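Local coordinates for probable 2-hydroxyhepta-2,4-diene-1,7-dioate isomerase (Thermus thermophilus, PDB 2DFU), which probably acts as a metal-dependent isomerase of the fumarylacetoacetate hydrolase family, with 2-hydroxyhepta-2,4-diene-1,7-dioate as its likely substrate, at residues R241-V244 and G250-F253. Sequence-based numbering, arbitrary orientation.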
ATOM      1  N   ARG A 241     -24.801 -11.093   6.510  1.00 33.90           N
ATOM      2  CA  ARG A 241     -23.864 -11.734   7.422  1.00 35.73           C
ATOM      3  C   ARG A 241     -23.047 -12.736   6.624  1.00 36.15           C
ATOM      4  O   ARG A 241     -23.604 -13.625   5.979  1.00 37.50           O
ATOM      5  CB  ARG A 241     -24.614 -12.447   8.545  1.00 35.83           C
ATOM      6  CG  ARG A 241     -25.278 -11.494   9.525  1.00 38.31           C
ATOM      7  CD  ARG A 241     -25.935 -12.257  10.657  1.00 39.49           C
ATOM      8  NE  ARG A 241     -26.305 -11.364  11.745  1.00 42.22           N
ATOM      9  CZ  ARG A 241     -26.814 -11.770  12.902  1.00 45.08           C
ATOM     10  NH1 ARG A 241     -27.017 -13.064  13.124  1.00 43.71           N
ATOM     11  NH2 ARG A 241     -27.113 -10.878  13.838  1.00 45.57           N
ATOM     12  N   LEU A 242     -21.728 -12.589   6.661  1.00 35.68           N
ATOM     13  CA  LEU A 242     -20.781 -13.349   5.858  1.00 36.29           C
ATOM     14  C   LEU A 242     -19.863 -14.243   6.698  1.00 34.84           C
ATOM     15  O   LEU A 242     -19.348 -13.884   7.751  1.00 33.10           O
ATOM     16  CB  LEU A 242     -19.926 -12.396   5.036  1.00 39.98           C
ATOM     17  CG  LEU A 242     -20.660 -11.806   3.843  1.00 42.55           C
ATOM     18  CD1 LEU A 242     -21.433 -10.545   4.217  1.00 46.65           C
ATOM     19  CD2 LEU A 242     -19.709 -11.386   2.728  1.00 45.19           C
ATOM     20  N   GLU A 243     -19.690 -15.442   6.165  1.00 35.66           N
ATOM     21  CA  GLU A 243     -18.824 -16.414   6.801  1.00 37.48           C
ATOM     22  C   GLU A 243     -17.945 -17.079   5.743  1.00 37.06           C
ATOM     23  O   GLU A 243     -18.428 -17.672   4.798  1.00 38.52           O
ATOM     24  CB  GLU A 243     -19.769 -17.458   7.398  1.00 41.45           C
ATOM     25  CG  GLU A 243     -19.113 -18.461   8.337  1.00 49.30           C
ATOM     26  CD  GLU A 243     -20.209 -19.347   8.909  1.00 53.36           C
ATOM     27  OE1 GLU A 243     -19.940 -20.505   9.198  1.00 56.08           O
ATOM     28  OE2 GLU A 243     -21.347 -18.882   9.013  1.00 57.00           O
ATOM     29  N   VAL A 244     -16.617 -16.932   5.898  1.00 34.27           N
ATOM     30  CA  VAL A 244     -15.745 -17.670   4.993  1.00 31.76           C
ATOM     31  C   VAL A 244     -14.942 -18.731   5.734  1.00 31.09           C
ATOM     32  O   VAL A 244     -14.129 -18.430   6.599  1.00 30.00           O
ATOM     33  CB  VAL A 244     -14.790 -16.699   4.296  1.00 30.98           C
ATOM     34  CG1 VAL A 244     -13.933 -17.454   3.276  1.00 29.31           C
ATOM     35  CG2 VAL A 244     -15.576 -15.621   3.582  1.00 32.26           C
ATOM     36  N   GLY A 250      -9.485 -21.624   9.596  1.00 30.06           N
ATOM     37  CA  GLY A 250     -10.475 -21.081  10.506  1.00 28.94           C
ATOM     38  C   GLY A 250     -11.631 -20.470   9.752  1.00 27.99           C
ATOM     39  O   GLY A 250     -11.738 -20.609   8.534  1.00 26.72           O
ATOM     40  N   THR A 251     -12.502 -19.783  10.474  1.00 26.99           N
ATOM     41  CA  THR A 251     -13.649 -19.161   9.842  1.00 28.16           C
ATOM     42  C   THR A 251     -13.656 -17.664  10.073  1.00 27.74           C
ATOM     43  O   THR A 251     -13.587 -17.205  11.206  1.00 27.15           O
ATOM     44  CB  THR A 251     -14.961 -19.741  10.383  1.00 29.30           C
ATOM     45  OG1 THR A 251     -14.972 -21.159  10.182  1.00 35.02           O
ATOM     46  CG2 THR A 251     -16.146 -19.122   9.663  1.00 30.24           C
ATOM     47  N   LEU A 252     -13.731 -16.912   8.983  1.00 28.03           N
ATOM     48  CA  LEU A 252     -13.779 -15.465   9.059  1.00 27.74           C
ATOM     49  C   LEU A 252     -15.235 -15.010   9.093  1.00 28.40           C
ATOM     50  O   LEU A 252     -16.021 -15.343   8.203  1.00 27.52           O
ATOM     51  CB  LEU A 252     -13.087 -14.851   7.849  1.00 26.18           C
ATOM     52  CG  LEU A 252     -13.256 -13.346   7.618  1.00 27.92           C
ATOM     53  CD1 LEU A 252     -12.761 -12.557   8.830  1.00 25.82           C
ATOM     54  CD2 LEU A 252     -12.481 -12.952   6.361  1.00 25.48           C
ATOM     55  N   PHE A 253     -15.585 -14.248  10.122  1.00 26.57           N
ATOM     56  CA  PHE A 253     -16.936 -13.724  10.269  1.00 28.60           C
ATOM     57  C   PHE A 253     -16.920 -12.216  10.027  1.00 28.38           C
ATOM     58  O   PHE A 253     -16.112 -11.494  10.609  1.00 29.28           O
ATOM     59  CB  PHE A 253     -17.457 -13.986  11.682  1.00 26.99           C
ATOM     60  CG  PHE A 253     -17.627 -15.438  12.009  1.00 28.75           C
ATOM     61  CD1 PHE A 253     -18.776 -16.124  11.615  1.00 29.17           C
ATOM     62  CD2 PHE A 253     -16.654 -16.118  12.736  1.00 28.43           C
ATOM     63  CE1 PHE A 253     -18.958 -17.467  11.949  1.00 27.60           C
ATOM     64  CE2 PHE A 253     -16.827 -17.459  13.073  1.00 31.35           C
ATOM     65  CZ  PHE A 253     -17.988 -18.134  12.678  1.00 28.17           C
TER
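Val244 and Leu252 form a hydrogen-bonded antiparallel pair: Val244 N donates to Leu252 O and Leu252 N to Val244 O, each over 2.9 Å. Each carbonyl also takes a CA-H contact, Glu243 CA lying 3.3 Å from Leu252 O and Thr251 CA 3.4 Å from Val244 O. The next pair, Glu243 with Phe253, is non-hydrogen-bonded, and side chains do more of the work there. With CG anti to the backbone N (chi1 -170°) and the chain extended beyond it, Glu243 runs alongside Phe253, its carboxylate turned 40° from the ring plane. Its CG sits 3.7 Å from Phe253 CE1, and Thr251 CG2 packs closely on the same methylene, 3.3 Å from Glu243 CG. That methyl also lies over one face of the Phe253 ring, toward its rim, so the three side chains form one cluster. Cut back to an alanine, the Glu243 position would probably leave the Thr251 methyl and Phe253 CE1 without the methylene they share, opening a gap beside the ring. On the opposite face Val244 and Leu252 meet more loosely, CB to CB 4.4 Å, and both rest on Val142 and Val144. Trp96 meets the Phe253 ring edge-to-face and makes a cation-pi contact with Arg241. The segments belong to the beta hairpin of strands 241-246 and 250-259, which has strand 184-189 beside its first arm, strand 102-104 beside its second, and strand 137-148 packed against its Val244-Leu252 face.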